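Local coordinates for protein mevalonate 3-kinase (Thermoplasma acidophilum, PDB 4RKS) that catalyses the ATP-dependent phosphorylation of (R)-mevalonate to (R)-3-phosphomevalonate in an alternative mevalonate pathway of extreme acidophiles, at residues I33-L38 / H232-Y237; H51-I56 / A161-F166; D153-S158 / A179-I184. All blocks are in the same frame, centred on the assembly; numbering follows the deposited sequence.

Interaction 1: I33-L38 / H232-Y237; sequences IGVVLL and HMIKEY. With MEV ((R)-mevalonate), chain C.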
loop_
_atom_site.group_PDB
_atom_site.type_symbol
_atom_site.label_atom_id
_atom_site.label_comp_id
_atom_site.label_asym_id
_atom_site.label_seq_id
_atom_site.Cartn_x
_atom_site.Cartn_y
_atom_site.Cartn_z
ATOM N N ILE A 33 -0.683 3.499 -1.919
ATOM C CA ILE A 33 0.249 4.082 -2.885
ATOM C C ILE A 33 1.470 4.597 -2.132
ATOM O O ILE A 33 1.331 5.343 -1.152
ATOM C CB ILE A 33 -0.398 5.252 -3.667
ATOM C CG1 ILE A 33 -1.534 4.743 -4.554
ATOM C CG2 ILE A 33 0.653 6.000 -4.506
ATOM C CD1 ILE A 33 -2.503 5.835 -5.016
ATOM N N GLY A 34 2.661 4.201 -2.566
ATOM C CA GLY A 34 3.883 4.729 -1.979
ATOM C C GLY A 34 4.090 6.221 -2.245
ATOM O O GLY A 34 3.794 6.715 -3.326
ATOM N N VAL A 35 4.603 6.938 -1.249
ATOM C CA VAL A 35 4.933 8.364 -1.376
ATOM C C VAL A 35 6.452 8.585 -1.270
ATOM O O VAL A 35 7.042 9.380 -2.016
ATOM C CB VAL A 35 4.174 9.203 -0.306
ATOM C CG1 VAL A 35 4.793 10.583 -0.138
ATOM C CG2 VAL A 35 2.691 9.315 -0.676
ATOM N N VAL A 36 7.079 7.890 -0.331
ATOM C CA VAL A 36 8.531 7.659 -0.376
ATOM C C VAL A 36 8.656 6.170 -0.626
ATOM O O VAL A 36 8.193 5.353 0.182
ATOM C CB VAL A 36 9.260 8.093 0.920
ATOM C CG1 VAL A 36 10.763 7.710 0.875
ATOM C CG2 VAL A 36 9.113 9.605 1.126
ATOM N N LEU A 37 9.237 5.825 -1.768
ATOM C CA LEU A 37 9.040 4.517 -2.363
ATOM C C LEU A 37 9.992 3.483 -1.804
ATOM O O LEU A 37 11.196 3.723 -1.739
ATOM C CB LEU A 37 9.196 4.616 -3.887
ATOM C CG LEU A 37 8.169 5.539 -4.542
ATOM C CD1 LEU A 37 8.463 5.734 -6.032
ATOM C CD2 LEU A 37 6.783 4.969 -4.323
ATOM N N LEU A 38 9.453 2.320 -1.432
ATOM C CA LEU A 38 10.279 1.263 -0.856
ATOM C C LEU A 38 10.957 0.371 -1.898
ATOM O O LEU A 38 10.320 -0.123 -2.825
ATOM C CB LEU A 38 9.442 0.386 0.075
ATOM C CG LEU A 38 10.228 -0.773 0.688
ATOM C CD1 LEU A 38 11.260 -0.226 1.663
ATOM C CD2 LEU A 38 9.269 -1.731 1.381
ATOM N N HIS A 232 11.484 12.739 6.613
ATOM C CA HIS A 232 11.559 13.858 7.554
ATOM C C HIS A 232 10.983 15.128 6.925
ATOM O O HIS A 232 10.285 15.886 7.587
ATOM C CB HIS A 232 13.003 14.100 8.025
ATOM C CG HIS A 232 13.407 13.248 9.191
ATOM N ND1 HIS A 232 14.443 12.337 9.133
ATOM C CD2 HIS A 232 12.902 13.159 10.446
ATOM C CE1 HIS A 232 14.564 11.733 10.303
ATOM N NE2 HIS A 232 13.643 12.215 11.118
ATOM N N MET A 233 11.249 15.340 5.638
ATOM C CA MET A 233 10.697 16.493 4.955
ATOM C C MET A 233 9.178 16.414 4.899
ATOM O O MET A 233 8.501 17.424 5.009
ATOM C CB MET A 233 11.297 16.622 3.555
ATOM C CG MET A 233 12.791 16.920 3.579
ATOM S SD MET A 233 13.553 16.954 1.943
ATOM C CE MET A 233 12.663 18.308 1.182
ATOM N N ILE A 234 8.638 15.208 4.769
ATOM C CA ILE A 234 7.185 15.040 4.759
ATOM C C ILE A 234 6.588 15.315 6.144
ATOM O O ILE A 234 5.578 16.006 6.248
ATOM C CB ILE A 234 6.797 13.642 4.263
ATOM C CG1 ILE A 234 7.072 13.559 2.757
ATOM C CG2 ILE A 234 5.311 13.327 4.558
ATOM C CD1 ILE A 234 6.962 12.185 2.198
ATOM N N LYS A 235 7.238 14.819 7.201
ATOM C CA LYS A 235 6.756 15.066 8.562
ATOM C C LYS A 235 6.713 16.570 8.856
ATOM O O LYS A 235 5.809 17.047 9.536
ATOM C CB LYS A 235 7.621 14.336 9.603
ATOM C CG LYS A 235 6.959 14.231 10.997
ATOM C CD LYS A 235 7.648 13.206 11.919
ATOM C CE LYS A 235 7.014 13.223 13.317
ATOM N NZ LYS A 235 7.513 12.128 14.188
ATOM N N GLU A 236 7.678 17.309 8.316
ATOM C CA GLU A 236 7.712 18.770 8.434
ATOM C C GLU A 236 6.604 19.473 7.650
ATOM O O GLU A 236 5.947 20.387 8.159
ATOM C CB GLU A 236 9.065 19.295 7.960
ATOM C CG GLU A 236 10.245 18.832 8.806
ATOM C CD GLU A 236 10.213 19.398 10.218
ATOM O OE1 GLU A 236 9.917 20.606 10.378
ATOM O OE2 GLU A 236 10.474 18.627 11.166
ATOM N N TYR A 237 6.410 19.074 6.397
ATOM C CA TYR A 237 5.314 19.634 5.606
ATOM C C TYR A 237 3.973 19.442 6.316
ATOM O O TYR A 237 3.079 20.287 6.227
ATOM C CB TYR A 237 5.256 18.983 4.223
ATOM C CG TYR A 237 6.304 19.458 3.252
ATOM C CD1 TYR A 237 6.589 20.811 3.109
ATOM C CD2 TYR A 237 7.002 18.553 2.456
ATOM C CE1 TYR A 237 7.552 21.250 2.201
ATOM C CE2 TYR A 237 7.970 18.983 1.548
ATOM C CZ TYR A 237 8.237 20.331 1.425
ATOM O OH TYR A 237 9.194 20.760 0.528
HETATM C C8 MEV C . 6.225 -1.626 -1.945
HETATM O O8 MEV C . 6.497 -2.864 -1.317
HETATM C C2 MEV C . 6.918 -1.622 -3.289
HETATM C C3 MEV C . 6.504 -0.551 -4.284
HETATM O O7 MEV C . 5.111 -0.458 -4.434
HETATM C C4 MEV C . 7.037 0.812 -3.873
HETATM C C5 MEV C . 6.159 1.527 -2.863
HETATM O O3 MEV C . 4.902 1.607 -3.015
HETATM O O4 MEV C . 6.688 2.028 -1.843
HETATM C C6 MEV C . 7.102 -0.945 -5.617
#

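Interaction 2: H51-I56 / A161-F166; sequences HTSAGI and AGRSLF. With MEV ((R)-mevalonate), chain C.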
loop_
_atom_site.group_PDB
_atom_site.type_symbol
_atom_site.label_atom_id
_atom_site.label_comp_id
_atom_site.label_asym_id
_atom_site.label_seq_id
_atom_site.Cartn_x
_atom_site.Cartn_y
_atom_site.Cartn_z
ATOM N N HIS A 51 14.760 0.085 4.360
ATOM C CA HIS A 51 14.910 1.504 4.638
ATOM C C HIS A 51 13.565 2.187 4.863
ATOM O O HIS A 51 12.510 1.573 4.683
ATOM C CB HIS A 51 15.675 2.189 3.497
ATOM C CG HIS A 51 14.916 2.277 2.205
ATOM N ND1 HIS A 51 13.914 3.202 1.988
ATOM C CD2 HIS A 51 15.037 1.579 1.046
ATOM C CE1 HIS A 51 13.446 3.066 0.758
ATOM N NE2 HIS A 51 14.106 2.085 0.167
ATOM N N THR A 52 13.611 3.453 5.262
ATOM C CA THR A 52 12.394 4.214 5.583
ATOM C C THR A 52 11.555 4.532 4.334
ATOM O O THR A 52 12.102 4.870 3.292
ATOM C CB THR A 52 12.755 5.523 6.309
ATOM O OG1 THR A 52 13.354 5.207 7.573
ATOM C CG2 THR A 52 11.529 6.407 6.535
ATOM N N SER A 53 10.236 4.395 4.439
ATOM C CA SER A 53 9.338 4.705 3.327
ATOM C C SER A 53 8.112 5.438 3.850
ATOM O O SER A 53 7.945 5.578 5.054
ATOM C CB SER A 53 8.924 3.433 2.582
ATOM O OG SER A 53 8.373 2.476 3.473
ATOM N N ALA A 54 7.267 5.914 2.937
ATOM C CA ALA A 54 6.020 6.577 3.304
ATOM C C ALA A 54 4.910 6.238 2.300
ATOM O O ALA A 54 5.179 5.875 1.155
ATOM C CB ALA A 54 6.221 8.110 3.393
ATOM N N GLY A 55 3.659 6.344 2.725
ATOM C CA GLY A 55 2.577 6.013 1.821
ATOM C C GLY A 55 1.220 6.549 2.225
ATOM O O GLY A 55 1.050 7.086 3.322
ATOM N N ILE A 56 0.252 6.383 1.327
ATOM C CA ILE A 56 -1.147 6.744 1.586
ATOM C C ILE A 56 -2.049 5.549 1.310
ATOM O O ILE A 56 -1.747 4.750 0.424
ATOM C CB ILE A 56 -1.638 7.891 0.676
ATOM C CG1 ILE A 56 -1.166 7.630 -0.756
ATOM C CG2 ILE A 56 -1.201 9.235 1.183
ATOM C CD1 ILE A 56 -1.664 8.650 -1.775
ATOM N N ALA A 161 2.139 -3.467 4.894
ATOM C CA ALA A 161 0.862 -3.667 5.565
ATOM C C ALA A 161 0.485 -2.464 6.438
ATOM O O ALA A 161 -0.698 -2.129 6.580
ATOM C CB ALA A 161 0.902 -4.935 6.407
ATOM N N GLY A 162 1.491 -1.820 7.017
ATOM C CA GLY A 162 1.260 -0.721 7.946
ATOM C C GLY A 162 0.574 0.491 7.329
ATOM O O GLY A 162 -0.131 1.229 8.019
ATOM N N ARG A 163 0.796 0.713 6.036
ATOM C CA ARG A 163 0.164 1.822 5.332
ATOM C C ARG A 163 -1.346 1.663 5.415
ATOM O O ARG A 163 -2.081 2.607 5.682
ATOM C CB ARG A 163 0.602 1.867 3.862
ATOM C CG ARG A 163 2.033 2.283 3.597
ATOM C CD ARG A 163 2.377 2.012 2.108
ATOM N NE ARG A 163 3.730 2.424 1.754
ATOM C CZ ARG A 163 4.273 2.276 0.544
ATOM N NH1 ARG A 163 3.584 1.715 -0.441
ATOM N NH2 ARG A 163 5.514 2.691 0.321
ATOM N N SER A 164 -1.800 0.442 5.177
ATOM C CA SER A 164 -3.215 0.172 5.130
ATOM C C SER A 164 -3.790 -0.036 6.533
ATOM O O SER A 164 -4.959 0.234 6.761
ATOM C CB SER A 164 -3.483 -1.043 4.241
ATOM O OG SER A 164 -4.862 -1.349 4.222
ATOM N N LEU A 165 -2.972 -0.507 7.473
ATOM C CA LEU A 165 -3.462 -0.725 8.832
ATOM C C LEU A 165 -3.867 0.602 9.485
ATOM O O LEU A 165 -4.933 0.711 10.077
ATOM C CB LEU A 165 -2.403 -1.448 9.684
ATOM C CG LEU A 165 -2.830 -1.818 11.110
ATOM C CD1 LEU A 165 -4.053 -2.713 11.107
ATOM C CD2 LEU A 165 -1.680 -2.473 11.885
ATOM N N PHE A 166 -3.029 1.624 9.348
ATOM C CA PHE A 166 -3.257 2.871 10.071
ATOM C C PHE A 166 -4.001 3.925 9.250
ATOM O O PHE A 166 -4.748 4.746 9.795
ATOM C CB PHE A 166 -1.929 3.422 10.568
ATOM C CG PHE A 166 -1.348 2.619 11.694
ATOM C CD1 PHE A 166 -1.797 2.801 12.991
ATOM C CD2 PHE A 166 -0.380 1.671 11.449
ATOM C CE1 PHE A 166 -1.276 2.052 14.039
ATOM C CE2 PHE A 166 0.156 0.911 12.497
ATOM C CZ PHE A 166 -0.297 1.108 13.787
HETATM C C8 MEV C . 6.225 -1.626 -1.945
HETATM O O8 MEV C . 6.497 -2.864 -1.317
HETATM C C2 MEV C . 6.918 -1.622 -3.289
HETATM C C3 MEV C . 6.504 -0.551 -4.284
HETATM O O7 MEV C . 5.111 -0.458 -4.434
HETATM C C4 MEV C . 7.037 0.812 -3.873
HETATM C C5 MEV C . 6.159 1.527 -2.863
HETATM O O3 MEV C . 4.902 1.607 -3.015
HETATM O O4 MEV C . 6.688 2.028 -1.843
HETATM C C6 MEV C . 7.102 -0.945 -5.617
HETATM O O HOH W 1 5.329 3.342 3.557
#

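Interaction 3: D153-S158 / A179-I184; sequences DLRAVS and AYTEKI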
loop_
_atom_site.group_PDB
_atom_site.type_symbol
_atom_site.label_atom_id
_atom_site.label_comp_id
_atom_site.label_asym_id
_atom_site.label_seq_id
_atom_site.Cartn_x
_atom_site.Cartn_y
_atom_site.Cartn_z
ATOM N N ASP A 153 4.178 -8.773 12.467
ATOM C CA ASP A 153 3.764 -10.078 11.957
ATOM C C ASP A 153 3.098 -10.003 10.576
ATOM O O ASP A 153 3.226 -10.932 9.771
ATOM C CB ASP A 153 2.809 -10.764 12.943
ATOM C CG ASP A 153 3.444 -10.985 14.325
ATOM O OD1 ASP A 153 4.595 -11.463 14.385
ATOM O OD2 ASP A 153 2.792 -10.666 15.347
ATOM N N LEU A 154 2.400 -8.902 10.293
ATOM C CA LEU A 154 1.680 -8.782 9.030
ATOM C C LEU A 154 2.602 -8.598 7.824
ATOM O O LEU A 154 2.178 -8.809 6.692
ATOM C CB LEU A 154 0.695 -7.613 9.065
ATOM C CG LEU A 154 -0.405 -7.633 10.126
ATOM C CD1 LEU A 154 -1.254 -6.368 9.992
ATOM C CD2 LEU A 154 -1.258 -8.898 10.052
ATOM N N ARG A 155 3.843 -8.182 8.049
ATOM C CA ARG A 155 4.715 -7.856 6.918
ATOM C C ARG A 155 5.111 -9.091 6.119
ATOM O O ARG A 155 5.467 -8.985 4.940
ATOM C CB ARG A 155 5.962 -7.095 7.392
ATOM C CG ARG A 155 5.641 -5.665 7.793
ATOM C CD ARG A 155 6.878 -4.772 7.965
ATOM N NE ARG A 155 6.524 -3.606 8.767
ATOM C CZ ARG A 155 6.735 -3.543 10.072
ATOM N NH1 ARG A 155 7.339 -4.553 10.680
ATOM N NH2 ARG A 155 6.368 -2.480 10.764
ATOM N N ALA A 156 5.008 -10.261 6.749
ATOM C CA ALA A 156 5.285 -11.520 6.079
ATOM C C ALA A 156 4.271 -11.744 4.971
ATOM O O ALA A 156 4.547 -12.412 3.984
ATOM C CB ALA A 156 5.258 -12.684 7.075
ATOM N N VAL A 157 3.087 -11.174 5.151
ATOM C CA VAL A 157 2.055 -11.239 4.151
ATOM C C VAL A 157 2.289 -10.149 3.097
ATOM O O VAL A 157 2.202 -10.408 1.903
ATOM C CB VAL A 157 0.670 -11.095 4.799
ATOM C CG1 VAL A 157 -0.423 -11.100 3.741
ATOM C CG2 VAL A 157 0.465 -12.231 5.805
ATOM N N SER A 158 2.612 -8.940 3.545
ATOM C CA SER A 158 2.937 -7.847 2.635
ATOM C C SER A 158 3.740 -6.782 3.367
ATOM O O SER A 158 3.322 -6.308 4.416
ATOM C CB SER A 158 1.666 -7.238 2.039
ATOM O OG SER A 158 1.963 -6.077 1.287
ATOM N N ALA A 179 11.183 -1.878 12.331
ATOM C CA ALA A 179 10.376 -0.936 11.555
ATOM C C ALA A 179 9.160 -0.493 12.361
ATOM O O ALA A 179 8.570 -1.272 13.139
ATOM C CB ALA A 179 9.948 -1.549 10.223
ATOM N N TYR A 180 8.783 0.767 12.176
ATOM C CA TYR A 180 7.688 1.337 12.940
ATOM C C TYR A 180 6.875 2.349 12.111
ATOM O O TYR A 180 7.423 3.314 11.580
ATOM C CB TYR A 180 8.243 1.990 14.218
ATOM C CG TYR A 180 7.170 2.524 15.141
ATOM C CD1 TYR A 180 6.688 3.823 15.000
ATOM C CD2 TYR A 180 6.623 1.723 16.141
ATOM C CE1 TYR A 180 5.691 4.315 15.837
ATOM C CE2 TYR A 180 5.629 2.205 16.986
ATOM C CZ TYR A 180 5.166 3.499 16.828
ATOM O OH TYR A 180 4.182 3.983 17.662
ATOM N N THR A 181 5.561 2.122 12.004
ATOM C CA THR A 181 4.695 2.964 11.167
ATOM C C THR A 181 3.973 4.013 12.019
ATOM O O THR A 181 3.355 3.695 13.030
ATOM C CB THR A 181 3.657 2.140 10.393
ATOM O OG1 THR A 181 4.321 1.279 9.460
ATOM C CG2 THR A 181 2.680 3.059 9.632
ATOM N N GLU A 182 4.059 5.262 11.587
ATOM C CA GLU A 182 3.480 6.390 12.304
ATOM C C GLU A 182 2.461 7.120 11.416
ATOM O O GLU A 182 2.733 7.370 10.239
ATOM C CB GLU A 182 4.606 7.350 12.747
ATOM C CG GLU A 182 4.150 8.740 13.168
ATOM C CD GLU A 182 5.304 9.703 13.493
ATOM O OE1 GLU A 182 6.468 9.464 13.082
ATOM O OE2 GLU A 182 5.026 10.721 14.160
ATOM N N LYS A 183 1.307 7.472 11.982
ATOM C CA LYS A 183 0.309 8.268 11.270
ATOM C C LYS A 183 0.722 9.727 11.261
ATOM O O LYS A 183 0.956 10.307 12.317
ATOM C CB LYS A 183 -1.065 8.127 11.921
ATOM C CG LYS A 183 -1.669 6.755 11.762
ATOM C CD LYS A 183 -2.457 6.345 13.000
ATOM C CE LYS A 183 -3.732 7.151 13.131
ATOM N NZ LYS A 183 -4.608 6.607 14.204
ATOM N N ILE A 184 0.778 10.322 10.072
ATOM C CA ILE A 184 1.312 11.673 9.909
ATOM C C ILE A 184 0.221 12.700 9.609
ATOM O O ILE A 184 0.250 13.815 10.132
ATOM C CB ILE A 184 2.379 11.697 8.777
ATOM C CG1 ILE A 184 3.530 10.745 9.112
ATOM C CG2 ILE A 184 2.913 13.069 8.577
ATOM C CD1 ILE A 184 4.287 11.111 10.382
HETATM O O HOH W 2 5.948 -1.977 13.847
#

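Interaction 1: I33-L38 / H232-Y237
Ile234, on helix 220-238, inserts the end of its side chain between two valines of the 33-38 segment. Its CD1 lies 3.6 Å from CG1 of Val35 and 3.5 Å from CG2 of Val36, so a single methyl carries the whole contact, which is purely apolar. The chain of Ile234 runs out extended (chi2 170°), which carries that methyl clear of the helix backbone. Both valines point toward the helix because the strand is distorted here: Val35 and Val36 together face Ala54 of the neighbouring strand 53-59, a classic beta bulge, and the chain turns a corner at Val35. The contact thereby seats a helix of the C-terminal part of this GHMP kinase against the bulged end of a strand from the N-terminal part. Beyond the bulge the segment lines the substrate pocket. The backbone N of Leu38 donates to O4 of the mevalonate carboxylate over 2.8 Å in a nearly straight bond (175°), while CD2 of Leu37 packs 3.8 Å from C5 of the ligand. On the strand side, CA of Gly34 comes within 3.4 Å of mevalonate O3. Further out, Asp253 of helix 243-262 accepts a hydrogen bond from Leu37 N, and Arg223 donates to Leu37 O.

Interaction 2: H51-I56 / A161-F166
Gly55 and Arg163 bring strand 53-56 and helix 161-166 closest together, with 6.0 Å between their CA atoms. The axes of the two elements pass 8.1 Å apart at a signed crossing angle of -42°, their N-to-C directions running broadly the same way. This is a helix laid against a strand of the N-terminal domain of a GHMP kinase, at the mevalonate pocket. Gly55 has no side chain, so the arginine can pass close over its backbone, NE of Arg163 lying 3.8 Å from the glycine CA. Extended from CG to NE, the side chain of Arg163 crosses the strand obliquely at Gly55 until its guanidinium meets the substrate carboxylate. There the two groups pair through two N-H···O hydrogen bonds: NH1 donates to O3 of mevalonate and NH2 to O4, the latter only 2.5 Å long, both close to straight. Because each nitrogen engages a different carboxylate oxygen, the two-point pairing restrains the rotation of the carboxylate, and Leu38 N grips O4 as well. The third nitrogen, NE, is engaged too. Water 1, lying in the guanidinium plane, accepts from NE and donates to OG of Ser53. That hydroxyl stands between the backbone N and the carbonyl carbon (chi1 54°), which turns it to the water. Thr32 and Thr170 touch the arginine from strands 24-34 and 169-174, both paired with 53-59. The bond from Arg163 NE to the water measures 2.6 Å.

Interaction 3: D153-S158 / A179-I184
Arg155, near the end of helix 147-154, places CG anti to its carbonyl carbon (chi1 -73°) and runs extended as far as NE; a turn about CD-NE (chi4 96°) then lays the guanidinium flat beneath the methyl of Ala179. CB of Ala179 sits 3.7 Å above the guanidinium plane, over its centre, while Thr181 OG1 lies near that plane at the edge, 4.5 Å from NH2. Water 2 is at the edge as well: NH2 donates to it over 3.2 Å, and the water lies 2.8 Å from the carbonyl O of Ala179, to which it can donate. Thus the side chain spans from that end of the helix to the first residues of strand 179-185, which forms an antiparallel hairpin with strand 169-174 in the N-terminal domain. Its stronger polar partners lie in helix 147-154: Glu151 forms a salt bridge with NH2, and Asn152 accepts from NH1. Glu151 also bonds to the hydroxyl of Thr181, which has Thr172 of the partner strand as a further partner, so one carboxylate joins arginine and strand. The Arg155 side chain is about 5 Å from that of substrate-binding Glu159 but about 9 Å from mevalonate, outside the first shell of the pocket.

From the N terminus, residues 33-38 open the longest loop, which interaction 1 closes at 232-237; interactions 2 and 3 both nest inside it. Segment 51-56 follows on the neighbouring strand, and its partner 161-166 falls between the two halves of interaction 3, so interactions 2 and 3 cross. Interactions 1 and 2 share the pairing of strands 24-34 and 53-59 and meet at mevalonate. Interactions 2 and 3 touch where Phe166 packs on Lys183 and Thr181, and Ala161 on Leu154. A salt bridge between Lys235 and Glu182 joins interactions 1 and 3, tying a helix of the C-terminal domain to the N-terminal domain's hairpin.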